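Local coordinates for putative acyl-[acyl-carrier-protein] desaturase DesA2 (Mycobacterium tuberculosis, PDB 1ZA0) that may introduce double bonds into fatty acyl chains carried by acyl carrier protein during mycobacterial lipid synthesis, and belongs to the diiron desaturases of the ferritin-like clan, at residues A[71-76]-A[113-118]; A[214-219]-A[267-272]; A[22-27]-A[192-197]; A[42-47]-A[120-125]; A[163-168]-A[243-248]. All coordinates share one frame; numbering follows the deposited sequence.

Contact 1: residues A[71-76]-A[113-118]; sequences ILLILK and ALREYL
One face of the Arg115 guanidinium receives Leu73 CD2, which sits 3.9 Å from Arg115 NH2 and is displaced from the centre toward the rim of the flat group. The polar work of that guanidinium is done past the segment, where NH2 forms a salt bridge with Asp77 and NH1 bonds the carbonyl oxygen of Asn129. Arg115 reaches this position because its chain, after leaving the backbone with CG anti to N (chi1 -174°), bends at chi3 and crosses the Leu73 side chain at about a right angle. Leu73 uses both branches: CD1 approaches the arginine stem, 4.1 Å from Arg115 CB, whereas CD2 also meets Leu118 CD1 at 4.4 Å. One turn earlier on helix 95-121, Leu114 points a single methyl at the facing helix, its CD1 3.9 Å from Leu72 CB and 4.0 Å from the backbone N of Leu73. No hydrogen bond joins the two segments. Their axes approach to 9.8 Å at 137° between their directions, a steeply inclined antiparallel crossing. Lys76, at the end of 71-76, forms salt bridges with the metal ligands Glu107 and Glu189. This is leucine-rich helix packing at the wall of the ferritin-like four-helix bundle that houses the metal site.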
# COMPACT_ATOMS: atom_id res chain seq x y z
N ILE A 71 -0.06 6.31 8.84
CA ILE A 71 -1.03 6.18 7.75
C ILE A 71 -0.97 4.79 7.15
O ILE A 71 -2.01 4.17 6.94
CB ILE A 71 -0.78 7.27 6.67
CG1 ILE A 71 -1.11 8.64 7.24
CG2 ILE A 71 -1.59 6.94 5.35
CD1 ILE A 71 -0.44 9.78 6.44
N LEU A 72 0.24 4.26 6.92
CA LEU A 72 0.39 2.92 6.32
C LEU A 72 -0.19 1.83 7.20
O LEU A 72 -0.87 0.85 6.74
CB LEU A 72 1.85 2.56 6.04
CG LEU A 72 2.49 3.04 4.77
CD1 LEU A 72 4.00 2.66 4.70
CD2 LEU A 72 1.71 2.55 3.59
N LEU A 73 0.11 1.99 8.47
CA LEU A 73 -0.32 1.01 9.44
C LEU A 73 -1.84 0.95 9.52
O LEU A 73 -2.45 -0.18 9.51
CB LEU A 73 0.30 1.34 10.78
CG LEU A 73 -0.19 0.44 11.91
CD1 LEU A 73 0.11 -1.07 11.62
CD2 LEU A 73 0.36 0.88 13.24
N ILE A 74 -2.47 2.12 9.54
CA ILE A 74 -3.93 2.18 9.62
C ILE A 74 -4.55 1.50 8.39
O ILE A 74 -5.50 0.73 8.48
CB ILE A 74 -4.43 3.65 9.72
CG1 ILE A 74 -4.03 4.32 11.04
CG2 ILE A 74 -5.96 3.77 9.51
CD1 ILE A 74 -4.82 3.85 12.19
N LEU A 75 -4.01 1.82 7.22
CA LEU A 75 -4.51 1.25 5.96
C LEU A 75 -4.28 -0.27 5.90
O LEU A 75 -5.15 -1.05 5.49
CB LEU A 75 -3.83 1.93 4.79
CG LEU A 75 -4.18 3.40 4.53
CD1 LEU A 75 -3.47 3.93 3.32
CD2 LEU A 75 -5.74 3.60 4.42
N LYS A 76 -3.09 -0.69 6.33
CA LYS A 76 -2.75 -2.11 6.26
C LYS A 76 -3.60 -2.95 7.25
O LYS A 76 -3.92 -4.08 6.96
CB LYS A 76 -1.26 -2.36 6.52
CG LYS A 76 -0.32 -1.77 5.44
CD LYS A 76 -0.10 -2.61 4.30
CE LYS A 76 0.86 -1.89 3.29
NZ LYS A 76 0.78 -2.78 2.14
N ALA A 113 5.03 -5.86 10.88
CA ALA A 113 6.37 -5.27 10.88
C ALA A 113 6.28 -3.79 11.34
O ALA A 113 7.01 -3.36 12.22
CB ALA A 113 6.99 -5.31 9.53
N LEU A 114 5.36 -3.02 10.75
CA LEU A 114 5.24 -1.62 11.11
C LEU A 114 4.87 -1.41 12.57
O LEU A 114 5.44 -0.57 13.25
CB LEU A 114 4.22 -0.90 10.24
CG LEU A 114 4.57 -0.65 8.76
CD1 LEU A 114 3.26 -0.45 7.99
CD2 LEU A 114 5.44 0.61 8.59
N ARG A 115 3.86 -2.14 13.03
CA ARG A 115 3.43 -2.01 14.42
C ARG A 115 4.53 -2.35 15.40
O ARG A 115 4.77 -1.57 16.32
CB ARG A 115 2.22 -2.87 14.70
CG ARG A 115 1.60 -2.71 16.07
CD ARG A 115 0.28 -3.50 16.25
NE ARG A 115 -0.80 -2.90 15.50
CZ ARG A 115 -1.40 -1.78 15.82
NH1 ARG A 115 -1.13 -1.16 16.96
NH2 ARG A 115 -2.34 -1.30 15.03
N GLU A 116 5.17 -3.49 15.20
CA GLU A 116 6.24 -3.96 16.06
C GLU A 116 7.45 -3.03 16.08
O GLU A 116 8.01 -2.72 17.16
CB GLU A 116 6.64 -5.40 15.76
CG GLU A 116 5.52 -6.34 16.18
CD GLU A 116 5.78 -7.83 15.94
OE1 GLU A 116 6.88 -8.18 15.48
OE2 GLU A 116 4.82 -8.60 16.17
N TYR A 117 7.84 -2.53 14.92
CA TYR A 117 8.91 -1.56 14.87
C TYR A 117 8.50 -0.39 15.75
O TYR A 117 9.27 0.10 16.59
CB TYR A 117 9.19 -1.08 13.45
CG TYR A 117 10.27 -0.04 13.39
CD1 TYR A 117 11.57 -0.37 13.05
CD2 TYR A 117 9.97 1.29 13.60
CE1 TYR A 117 12.59 0.64 13.01
CE2 TYR A 117 10.92 2.27 13.58
CZ TYR A 117 12.24 1.94 13.31
OH TYR A 117 13.18 2.98 13.24
N LEU A 118 7.31 0.14 15.53
CA LEU A 118 6.91 1.38 16.16
C LEU A 118 6.79 1.33 17.71
O LEU A 118 7.11 2.34 18.40
CB LEU A 118 5.61 1.84 15.57
CG LEU A 118 5.67 2.43 14.15
CD1 LEU A 118 4.28 2.80 13.63
CD2 LEU A 118 6.63 3.61 14.12

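Contact 2: residues A[214-219]-A[267-272]; sequences AIAARA and PSLKQF
At the periphery of the desaturase fold, helix 208-221 packs against the chain that follows helix 247-260, through two alanines and an isoleucine on the helix and Leu269 and Phe272 opposite. Leu269 packs on Ala216 and Ile215. With its CG beside the backbone N (chi1 -58°), the leucine carries CD2 down onto the helix, 3.4 Å from Ala216 CA and 3.6 Å from Ala216 CB, so the branch rests on backbone as much as on side chain. The same methyl reaches Ile215 CG2 at 4.0 Å, the two side chains crossing at about a right angle. Ile258 and Leu263 also touch Leu269, extending this apolar patch toward helix 247-260. Ala216 CB additionally lies 4.1 Å from the carbonyl oxygen of Ser268. No hydrogen bond spans the two segments; within 267-272, Phe272 N bonds the oxygen of Leu269, a turn that brings both large side chains to the helix. Ala219, one helical turn beyond Ala216, lies over a face of the Phe272 ring, and Gln271 CG covers the opposite face near the rim. The Ala219 methyl makes a CH-pi contact, CB standing 3.6 Å from the Phe272 ring centroid and only 8° off the ring normal.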
# COMPACT_ATOMS: atom_id res chain seq x y z
N ALA A 214 -14.50 1.47 -16.17
CA ALA A 214 -14.04 1.30 -14.81
C ALA A 214 -12.77 2.14 -14.57
O ALA A 214 -12.67 2.82 -13.56
CB ALA A 214 -13.84 -0.14 -14.51
N ILE A 215 -11.85 2.19 -15.53
CA ILE A 215 -10.63 2.94 -15.35
C ILE A 215 -10.93 4.41 -15.31
O ILE A 215 -10.37 5.17 -14.47
CB ILE A 215 -9.59 2.57 -16.47
CG1 ILE A 215 -9.15 1.12 -16.33
CG2 ILE A 215 -8.41 3.56 -16.41
CD1 ILE A 215 -8.40 0.54 -17.55
N ALA A 216 -11.84 4.85 -16.18
CA ALA A 216 -12.26 6.26 -16.18
C ALA A 216 -12.86 6.69 -14.86
O ALA A 216 -12.50 7.73 -14.32
CB ALA A 216 -13.26 6.53 -17.34
N ALA A 217 -13.72 5.86 -14.31
CA ALA A 217 -14.44 6.21 -13.07
C ALA A 217 -13.50 6.26 -11.84
O ALA A 217 -13.59 7.17 -11.02
CB ALA A 217 -15.59 5.24 -12.83
N ARG A 218 -12.58 5.28 -11.72
CA ARG A 218 -11.54 5.30 -10.69
C ARG A 218 -10.60 6.48 -10.84
O ARG A 218 -10.32 7.16 -9.86
CB ARG A 218 -10.79 3.98 -10.66
CG ARG A 218 -11.58 2.86 -10.04
CD ARG A 218 -12.30 3.20 -8.64
NE ARG A 218 -13.66 2.64 -8.67
CZ ARG A 218 -14.79 3.27 -9.09
NH1 ARG A 218 -15.92 2.58 -9.11
NH2 ARG A 218 -14.84 4.55 -9.44
N ALA A 219 -10.14 6.75 -12.06
CA ALA A 219 -9.23 7.85 -12.31
C ALA A 219 -9.84 9.15 -11.81
O ALA A 219 -9.10 10.02 -11.34
CB ALA A 219 -8.91 7.98 -13.76
N PRO A 267 -9.82 8.12 -25.97
CA PRO A 267 -10.54 9.40 -25.85
C PRO A 267 -11.09 9.75 -24.45
O PRO A 267 -10.85 10.84 -23.98
CB PRO A 267 -11.69 9.28 -26.89
CG PRO A 267 -11.21 8.29 -27.91
CD PRO A 267 -10.30 7.33 -27.13
N SER A 268 -11.79 8.85 -23.79
CA SER A 268 -12.39 9.13 -22.46
C SER A 268 -11.41 9.15 -21.26
O SER A 268 -11.83 9.26 -20.09
CB SER A 268 -13.47 8.09 -22.18
OG SER A 268 -12.88 6.87 -21.76
N LEU A 269 -10.11 9.00 -21.53
CA LEU A 269 -9.08 8.96 -20.48
C LEU A 269 -7.97 9.97 -20.70
O LEU A 269 -7.12 10.11 -19.84
CB LEU A 269 -8.44 7.56 -20.42
CG LEU A 269 -9.33 6.34 -20.17
CD1 LEU A 269 -8.52 5.07 -20.33
CD2 LEU A 269 -10.01 6.41 -18.79
N LYS A 270 -7.93 10.64 -21.87
CA LYS A 270 -6.83 11.56 -22.21
C LYS A 270 -6.81 12.75 -21.24
O LYS A 270 -5.78 13.38 -21.06
CB LYS A 270 -6.90 12.02 -23.71
N GLN A 271 -7.95 13.03 -20.63
CA GLN A 271 -8.07 14.08 -19.61
C GLN A 271 -7.38 13.78 -18.27
O GLN A 271 -7.18 14.70 -17.47
CB GLN A 271 -9.54 14.35 -19.32
CG GLN A 271 -10.25 13.17 -18.72
CD GLN A 271 -11.66 13.49 -18.28
OE1 GLN A 271 -11.88 14.50 -17.63
NE2 GLN A 271 -12.60 12.61 -18.61
N PHE A 272 -7.03 12.50 -18.05
CA PHE A 272 -6.25 12.07 -16.88
C PHE A 272 -4.79 11.84 -17.20
O PHE A 272 -4.07 11.39 -16.32
CB PHE A 272 -6.81 10.78 -16.32
CG PHE A 272 -8.27 10.83 -16.06
CD1 PHE A 272 -8.77 11.59 -15.00
CD2 PHE A 272 -9.15 10.15 -16.89
CE1 PHE A 272 -10.16 11.65 -14.76
CE2 PHE A 272 -10.52 10.19 -16.66
CZ PHE A 272 -11.03 10.95 -15.58

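Contact 3: residues A[22-27]-A[192-197]; sequences MTRHLD and HEEFFA. With MN (manganese (II) ion), chain B.
Helices 9-27 and 176-206 run nearly antiparallel here, at 165°, with segment axes 11.0 Å apart and His25 opposite Phe195. This spacing is bridged by long side chains. Arg24 and Glu194 come from opposite directions and lay their flat ends over one another, the guanidinium and carboxylate planes only 13° apart. Arg24 NH1 lies 3.5 Å from Glu194 OE1, a salt bridge of charges alone, because the oxygen stands well out of the guanidinium plane and no N-H points at it. A bend at chi3 (43°) turns the arginine head over the carboxylate, while its NH2 finds a hydrogen bond with Asn21 on its own helix.

Phe195 packs against Met22 and His25. Its CE1 is 3.5 Å from the backbone N of Met22, and Met22 SD approaches the same carbon at 4.3 Å, an oblique Met-aromatic contact. His25 ND1 meets the edge of the Phe195 ring, 4.3 Å from CD1.

His192 belongs to the metal centre of the ferritin-like bundle; its ND1 binds manganese at 2.3 Å alongside Glu107, Glu159, Glu189 and a water, at a site expected, by similarity, to bind iron. The histidine's NE2 is hydrogen-bonded to Glu106, and the other carboxylate oxygen of Glu106 takes His25 NE2. One second-shell carboxylate therefore links the covering helix to a ligand; with manganese on ND1 and Glu106 on NE2, the His192 ring is held at both nitrogens. The two imidazoles meet edge to edge, His25 CE1 lying 4.4 Å from His192 CD2.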
# COMPACT_ATOMS: atom_id res chain seq x y z
N MET A 22 0.42 -16.32 -10.33
CA MET A 22 0.74 -17.00 -9.05
C MET A 22 2.02 -17.73 -9.21
O MET A 22 2.91 -17.68 -8.39
CB MET A 22 -0.32 -18.04 -8.73
CG MET A 22 -1.20 -17.79 -7.61
SD MET A 22 -0.54 -16.95 -6.09
CE MET A 22 0.06 -18.23 -5.00
N THR A 23 2.15 -18.42 -10.34
CA THR A 23 3.35 -19.14 -10.65
C THR A 23 4.57 -18.23 -10.72
O THR A 23 5.62 -18.51 -10.17
CB THR A 23 3.13 -19.97 -12.02
OG1 THR A 23 2.05 -20.89 -11.83
CG2 THR A 23 4.25 -20.86 -12.27
N ARG A 24 4.46 -17.13 -11.43
CA ARG A 24 5.51 -16.13 -11.40
C ARG A 24 5.82 -15.63 -9.97
O ARG A 24 6.98 -15.52 -9.56
CB ARG A 24 5.10 -14.95 -12.26
CG ARG A 24 6.16 -13.91 -12.40
CD ARG A 24 5.72 -12.65 -13.10
NE ARG A 24 4.42 -12.21 -12.65
CZ ARG A 24 4.14 -11.67 -11.47
NH1 ARG A 24 5.12 -11.46 -10.62
NH2 ARG A 24 2.89 -11.29 -11.16
N HIS A 25 4.78 -15.29 -9.25
CA HIS A 25 4.96 -14.63 -7.92
C HIS A 25 5.72 -15.59 -6.99
O HIS A 25 6.81 -15.29 -6.51
CB HIS A 25 3.59 -14.20 -7.41
CG HIS A 25 3.62 -13.38 -6.15
ND1 HIS A 25 3.33 -12.02 -6.13
CD2 HIS A 25 3.88 -13.73 -4.87
CE1 HIS A 25 3.38 -11.59 -4.88
NE2 HIS A 25 3.72 -12.60 -4.09
N LEU A 26 5.25 -16.82 -6.90
CA LEU A 26 5.99 -17.88 -6.16
C LEU A 26 7.42 -18.17 -6.59
O LEU A 26 8.32 -18.32 -5.73
CB LEU A 26 5.18 -19.17 -6.14
CG LEU A 26 3.83 -19.12 -5.42
CD1 LEU A 26 3.09 -20.42 -5.56
CD2 LEU A 26 4.00 -18.84 -3.96
N ASP A 27 7.68 -18.24 -7.90
CA ASP A 27 9.03 -18.62 -8.39
C ASP A 27 10.04 -17.50 -8.22
O ASP A 27 11.22 -17.73 -8.22
CB ASP A 27 9.02 -19.03 -9.89
CG ASP A 27 8.21 -20.35 -10.19
OD1 ASP A 27 7.75 -21.10 -9.27
OD2 ASP A 27 7.95 -20.68 -11.38
N HIS A 192 2.38 -6.57 -6.01
CA HIS A 192 0.95 -6.59 -5.87
C HIS A 192 0.32 -5.87 -7.09
O HIS A 192 -0.69 -6.34 -7.72
CB HIS A 192 0.54 -5.93 -4.53
CG HIS A 192 0.93 -6.73 -3.30
ND1 HIS A 192 0.63 -6.31 -2.01
CD2 HIS A 192 1.66 -7.87 -3.17
CE1 HIS A 192 1.08 -7.23 -1.15
NE2 HIS A 192 1.75 -8.15 -1.82
N GLU A 193 0.86 -4.70 -7.37
CA GLU A 193 0.36 -3.94 -8.46
C GLU A 193 0.47 -4.74 -9.81
O GLU A 193 -0.43 -4.65 -10.64
CB GLU A 193 1.05 -2.56 -8.56
CG GLU A 193 0.43 -1.72 -9.69
CD GLU A 193 1.36 -0.68 -10.31
OE1 GLU A 193 2.49 -0.48 -9.81
OE2 GLU A 193 0.91 0.00 -11.30
N GLU A 194 1.59 -5.43 -10.00
CA GLU A 194 1.93 -6.12 -11.25
C GLU A 194 0.83 -7.20 -11.43
O GLU A 194 0.26 -7.38 -12.49
CB GLU A 194 3.30 -6.79 -11.14
CG GLU A 194 3.76 -7.70 -12.28
CD GLU A 194 5.14 -8.25 -12.06
OE1 GLU A 194 5.68 -8.03 -10.95
OE2 GLU A 194 5.76 -8.87 -12.98
N PHE A 195 0.55 -7.92 -10.36
CA PHE A 195 -0.45 -8.99 -10.35
C PHE A 195 -1.82 -8.47 -10.70
O PHE A 195 -2.42 -8.92 -11.70
CB PHE A 195 -0.45 -9.72 -9.00
CG PHE A 195 -0.98 -11.15 -9.05
CD1 PHE A 195 -0.21 -12.20 -8.60
CD2 PHE A 195 -2.26 -11.42 -9.48
CE1 PHE A 195 -0.71 -13.51 -8.58
CE2 PHE A 195 -2.75 -12.73 -9.50
CZ PHE A 195 -1.97 -13.78 -9.07
N PHE A 196 -2.32 -7.47 -9.95
CA PHE A 196 -3.64 -6.93 -10.28
C PHE A 196 -3.66 -6.29 -11.65
O PHE A 196 -4.65 -6.38 -12.39
CB PHE A 196 -4.18 -5.95 -9.22
CG PHE A 196 -4.55 -6.64 -7.93
CD1 PHE A 196 -5.63 -7.52 -7.87
CD2 PHE A 196 -3.80 -6.42 -6.78
CE1 PHE A 196 -5.97 -8.16 -6.68
CE2 PHE A 196 -4.14 -7.06 -5.58
CZ PHE A 196 -5.21 -7.95 -5.55
N ALA A 197 -2.60 -5.57 -11.97
CA ALA A 197 -2.60 -4.88 -13.26
C ALA A 197 -2.61 -5.90 -14.43
O ALA A 197 -3.12 -5.61 -15.49
CB ALA A 197 -1.40 -3.97 -13.37
MN MN B . -0.14 -4.22 -1.28
O HOH W 1 -1.29 -2.54 -0.52

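Contact 4: residues A[42-47]-A[120-125]; sequences QGENFA and VTREVD
Arg122 NH2 donates a nearly straight hydrogen bond to the carbonyl oxygen of Glu44, 2.9 Å long with an N-H...O angle of 168°. The acceptor lies in the guanidinium plane, yet the nitrogen stands well above the carbonyl plane of Glu44. Water 2 extends the grip on the loop: it accepts from Arg122 NE at 2.9 Å and from the backbone N of Glu44 at 3.1 Å. Farther along the same connection, NH2 also bonds the carbonyl of Arg52 and NH1 the side chain of Gln58.

Both faces of the guanidinium are covered. On one lies the Phe46 ring, stacked with planes 11° apart and centres 3.7 Å apart, a cation-pi pair in which CZ of Arg122 sits over the ring. Against the opposite face, Glu44 CG approaches to 3.4 Å from Arg122 NH2; the Glu44 carboxylate itself pairs with Arg52. A bend at chi2 (-85°) directs the arginine head into this sandwich just after helix 95-121 ends, where Arg122 has left helical geometry with positive phi. Farther out, Gly43 CA makes a C-H...O contact of 3.6 Å with the carbonyl oxygen of Val120.

A buried arginine at a helix end thus fastens the surface loop 42-47 through a backbone acceptor, a water and an aromatic face. The in-plane hydrogen bonding and the cover on both faces should restrict tilting and rotation of its guanidinium.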
# COMPACT_ATOMS: atom_id res chain seq x y z
N GLN A 42 16.23 -2.78 21.77
CA GLN A 42 15.88 -1.42 22.26
C GLN A 42 14.55 -1.35 23.03
O GLN A 42 14.21 -0.33 23.58
CB GLN A 42 15.68 -0.48 21.09
CG GLN A 42 16.93 -0.21 20.37
CD GLN A 42 16.72 0.67 19.17
OE1 GLN A 42 15.78 1.51 19.13
NE2 GLN A 42 17.64 0.51 18.18
N GLY A 43 13.77 -2.42 22.98
CA GLY A 43 12.48 -2.42 23.61
C GLY A 43 12.56 -2.23 25.11
O GLY A 43 13.49 -2.67 25.78
N GLU A 44 11.53 -1.59 25.65
CA GLU A 44 11.43 -1.55 27.10
C GLU A 44 10.00 -1.61 27.63
O GLU A 44 9.02 -1.20 26.97
CB GLU A 44 12.20 -0.34 27.65
CG GLU A 44 11.77 0.99 27.12
CD GLU A 44 12.68 2.14 27.66
OE1 GLU A 44 12.42 2.59 28.80
OE2 GLU A 44 13.66 2.56 26.93
N ASN A 45 9.90 -2.17 28.82
CA ASN A 45 8.65 -2.31 29.51
C ASN A 45 7.98 -0.96 29.65
O ASN A 45 8.63 0.03 29.92
CB ASN A 45 8.84 -2.95 30.90
CG ASN A 45 9.09 -4.44 30.81
OD1 ASN A 45 9.46 -4.99 29.73
ND2 ASN A 45 8.96 -5.12 31.95
N PHE A 46 6.67 -0.95 29.48
CA PHE A 46 5.84 0.18 29.84
C PHE A 46 5.61 0.14 31.38
O PHE A 46 6.09 -0.80 32.07
CB PHE A 46 4.58 0.23 28.98
CG PHE A 46 4.86 0.58 27.55
CD1 PHE A 46 4.74 1.87 27.11
CD2 PHE A 46 5.34 -0.40 26.63
CE1 PHE A 46 5.03 2.20 25.77
CE2 PHE A 46 5.67 -0.05 25.30
CZ PHE A 46 5.47 1.21 24.87
N ALA A 47 5.01 1.20 31.91
CA ALA A 47 4.86 1.40 33.35
C ALA A 47 4.07 0.32 34.05
O ALA A 47 4.41 -0.07 35.16
CB ALA A 47 4.22 2.81 33.62
N VAL A 120 8.30 -1.04 19.67
CA VAL A 120 9.56 -1.37 20.28
C VAL A 120 10.45 -0.13 20.36
O VAL A 120 11.23 0.00 21.32
CB VAL A 120 10.26 -2.49 19.49
CG1 VAL A 120 11.68 -2.53 19.70
CG2 VAL A 120 9.57 -3.80 19.72
N THR A 121 10.42 0.70 19.32
CA THR A 121 11.30 1.85 19.25
C THR A 121 10.74 3.06 19.94
O THR A 121 11.48 4.01 20.05
CB THR A 121 11.59 2.30 17.77
OG1 THR A 121 10.38 2.59 17.10
CG2 THR A 121 12.28 1.19 16.99
N ARG A 122 9.45 3.04 20.31
CA ARG A 122 8.72 4.17 20.91
C ARG A 122 8.69 5.44 20.05
O ARG A 122 8.68 6.57 20.57
CB ARG A 122 9.38 4.56 22.28
CG ARG A 122 9.71 3.40 23.28
CD ARG A 122 8.57 3.06 24.07
NE ARG A 122 8.70 2.13 25.25
CZ ARG A 122 8.51 2.50 26.52
NH1 ARG A 122 8.37 3.77 26.87
NH2 ARG A 122 8.44 1.58 27.46
N GLU A 123 8.63 5.28 18.74
CA GLU A 123 8.73 6.38 17.86
C GLU A 123 7.42 7.11 17.76
O GLU A 123 7.40 8.22 17.27
CB GLU A 123 9.27 5.94 16.49
CG GLU A 123 10.78 5.69 16.48
CD GLU A 123 11.58 7.02 16.67
OE1 GLU A 123 11.00 8.13 16.47
OE2 GLU A 123 12.72 6.94 17.12
N VAL A 124 6.31 6.47 18.14
CA VAL A 124 5.04 7.15 18.26
C VAL A 124 4.36 6.71 19.56
O VAL A 124 4.71 5.72 20.14
CB VAL A 124 4.10 6.89 17.04
CG1 VAL A 124 4.77 7.34 15.75
CG2 VAL A 124 3.79 5.41 16.92
N ASP A 125 3.43 7.52 20.04
CA ASP A 125 2.62 7.19 21.20
C ASP A 125 1.77 5.97 20.89
O ASP A 125 0.84 6.06 20.08
CB ASP A 125 1.73 8.39 21.50
CG ASP A 125 0.90 8.22 22.78
OD1 ASP A 125 0.99 7.18 23.48
OD2 ASP A 125 0.15 9.16 23.11
O HOH W 2 9.25 -0.41 23.93

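Contact 5: residues A[163-168]-A[243-248]; sequences AVFCRN and GIFGKP
Phe165 and Phe245 both carry CG anti to the backbone N (chi1 -171° and -158°), and their side chains cross at about a right angle. The two phenylalanines come closest at Phe165 CD1 and Phe245 CB, 3.4 Å. The rings themselves lie obliquely to one another. Over one face of Phe165 comes Ile244, whose CG2 stands 4.2 Å from the Phe165 ring centroid almost exactly on the normal, a CH-pi contact. The Phe245 ring meets Val164 at its edge, CE1 lying 4.1 Å from Val164 CG1.

One polar bond accompanies this packing. Asn168 ND2 donates to the carbonyl oxygen of Ile244 at 2.9 Å, with an N-H...O angle of 164°. The acceptor lies close to the amide plane, while the donor is tilted from the carbonyl plane. Asn168 CB is 3.4 Å from the same Ile244 O.

The loop has its own helix-end signals. Gly243, with positive phi, closes helix 233-241 in a Schellman motif, and Gly246 occupies the N-cap of helix 247-260; Ile244 and Phe245, between them, are the residues that press into helix 148-172. Phe245 continues onto Leu250 and Leu253 of helix 247-260, and Phe165 onto Ala68 and Leu72 of helix 63-77. The interhelical connection is thereby packed against a bundle helix whose neighbouring residues Ala163 and Cys166 face helix 176-206.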
# COMPACT_ATOMS: atom_id res chain seq x y z
N ALA A 163 2.80 1.50 -3.82
CA ALA A 163 4.15 1.33 -4.30
C ALA A 163 4.90 2.68 -4.39
O ALA A 163 6.04 2.73 -3.93
CB ALA A 163 4.17 0.62 -5.63
N VAL A 164 4.24 3.72 -4.88
CA VAL A 164 4.79 5.07 -4.96
C VAL A 164 5.02 5.69 -3.54
O VAL A 164 6.11 6.17 -3.22
CB VAL A 164 3.88 5.95 -5.79
CG1 VAL A 164 4.30 7.41 -5.75
CG2 VAL A 164 3.86 5.43 -7.29
N PHE A 165 4.00 5.61 -2.71
CA PHE A 165 4.10 6.00 -1.30
C PHE A 165 5.29 5.38 -0.60
O PHE A 165 6.09 6.11 -0.03
CB PHE A 165 2.76 5.68 -0.60
CG PHE A 165 2.61 6.22 0.80
CD1 PHE A 165 1.70 7.23 1.08
CD2 PHE A 165 3.33 5.64 1.87
CE1 PHE A 165 1.50 7.71 2.40
CE2 PHE A 165 3.13 6.07 3.18
CZ PHE A 165 2.22 7.15 3.44
N CYS A 166 5.45 4.04 -0.67
CA CYS A 166 6.46 3.38 0.10
C CYS A 166 7.86 3.57 -0.52
O CYS A 166 8.87 3.64 0.21
CB CYS A 166 6.16 1.89 0.26
SG CYS A 166 4.72 1.57 1.27
N ARG A 167 7.93 3.62 -1.85
CA ARG A 167 9.16 3.98 -2.51
C ARG A 167 9.67 5.39 -2.08
O ARG A 167 10.87 5.54 -1.73
CB ARG A 167 9.03 3.89 -4.04
CG ARG A 167 10.36 4.23 -4.73
N ASN A 168 8.77 6.38 -2.08
CA ASN A 168 9.11 7.74 -1.81
C ASN A 168 9.49 7.83 -0.34
O ASN A 168 10.38 8.59 0.05
CB ASN A 168 7.96 8.73 -2.13
CG ASN A 168 7.67 8.83 -3.64
OD1 ASN A 168 8.46 8.32 -4.48
ND2 ASN A 168 6.57 9.53 -3.98
N GLY A 243 6.68 15.58 -0.04
CA GLY A 243 6.75 14.96 -1.35
C GLY A 243 6.64 13.42 -1.28
O GLY A 243 6.93 12.75 -2.26
N ILE A 244 6.24 12.85 -0.15
CA ILE A 244 6.07 11.38 -0.11
C ILE A 244 4.81 11.01 -0.90
O ILE A 244 4.84 10.15 -1.76
CB ILE A 244 6.02 10.91 1.36
CG1 ILE A 244 7.42 11.15 2.00
CG2 ILE A 244 5.48 9.50 1.54
CD1 ILE A 244 7.36 11.21 3.54
N PHE A 245 3.68 11.59 -0.53
CA PHE A 245 2.48 11.32 -1.29
C PHE A 245 1.50 12.42 -1.12
O PHE A 245 1.25 12.91 -0.03
CB PHE A 245 1.85 9.99 -0.90
CG PHE A 245 0.95 9.40 -1.95
CD1 PHE A 245 1.47 8.60 -2.97
CD2 PHE A 245 -0.40 9.68 -1.95
CE1 PHE A 245 0.65 8.05 -3.93
CE2 PHE A 245 -1.25 9.09 -2.94
CZ PHE A 245 -0.71 8.28 -3.92
N GLY A 246 0.92 12.82 -2.25
CA GLY A 246 -0.11 13.85 -2.27
C GLY A 246 -0.77 13.94 -3.63
O GLY A 246 -0.58 13.06 -4.48
N LYS A 247 -1.52 15.03 -3.85
CA LYS A 247 -2.39 15.13 -5.04
C LYS A 247 -1.53 15.11 -6.30
O LYS A 247 -1.95 14.52 -7.26
CB LYS A 247 -3.33 16.38 -4.98
CG LYS A 247 -4.63 16.16 -4.18
N PRO A 248 -0.37 15.76 -6.31
CA PRO A 248 0.52 15.71 -7.48
C PRO A 248 1.10 14.31 -7.77
O PRO A 248 1.23 13.95 -8.92
CB PRO A 248 1.67 16.67 -7.11
CG PRO A 248 1.16 17.50 -6.02
CD PRO A 248 0.19 16.63 -5.27

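In the fold
Contacts 1 and 3 are buried, the latter between a covering helix and the bundle; contacts 2 and 5 are partly buried, and contact 4 lies at the surface. Helix 95-121 serves contacts 1 and 4, which touch where Leu118 packs on Glu123 and Val124. Contacts 1 and 5 meet through Leu72 on Phe165 and Cys166, joining helices 63-77 and 148-172. Contact 3 alone contains a metal ligand. The chemistry changes with place: contact 1 is leucine packing with arginine cover, contact 3 combines a charge pair with phenylalanine and histidine, contact 4 rests on one stacked, hydrogen-bonded arginine, and contact 5 adds a single asparagine bond to aromatic packing. Contact 2 is essentially apolar.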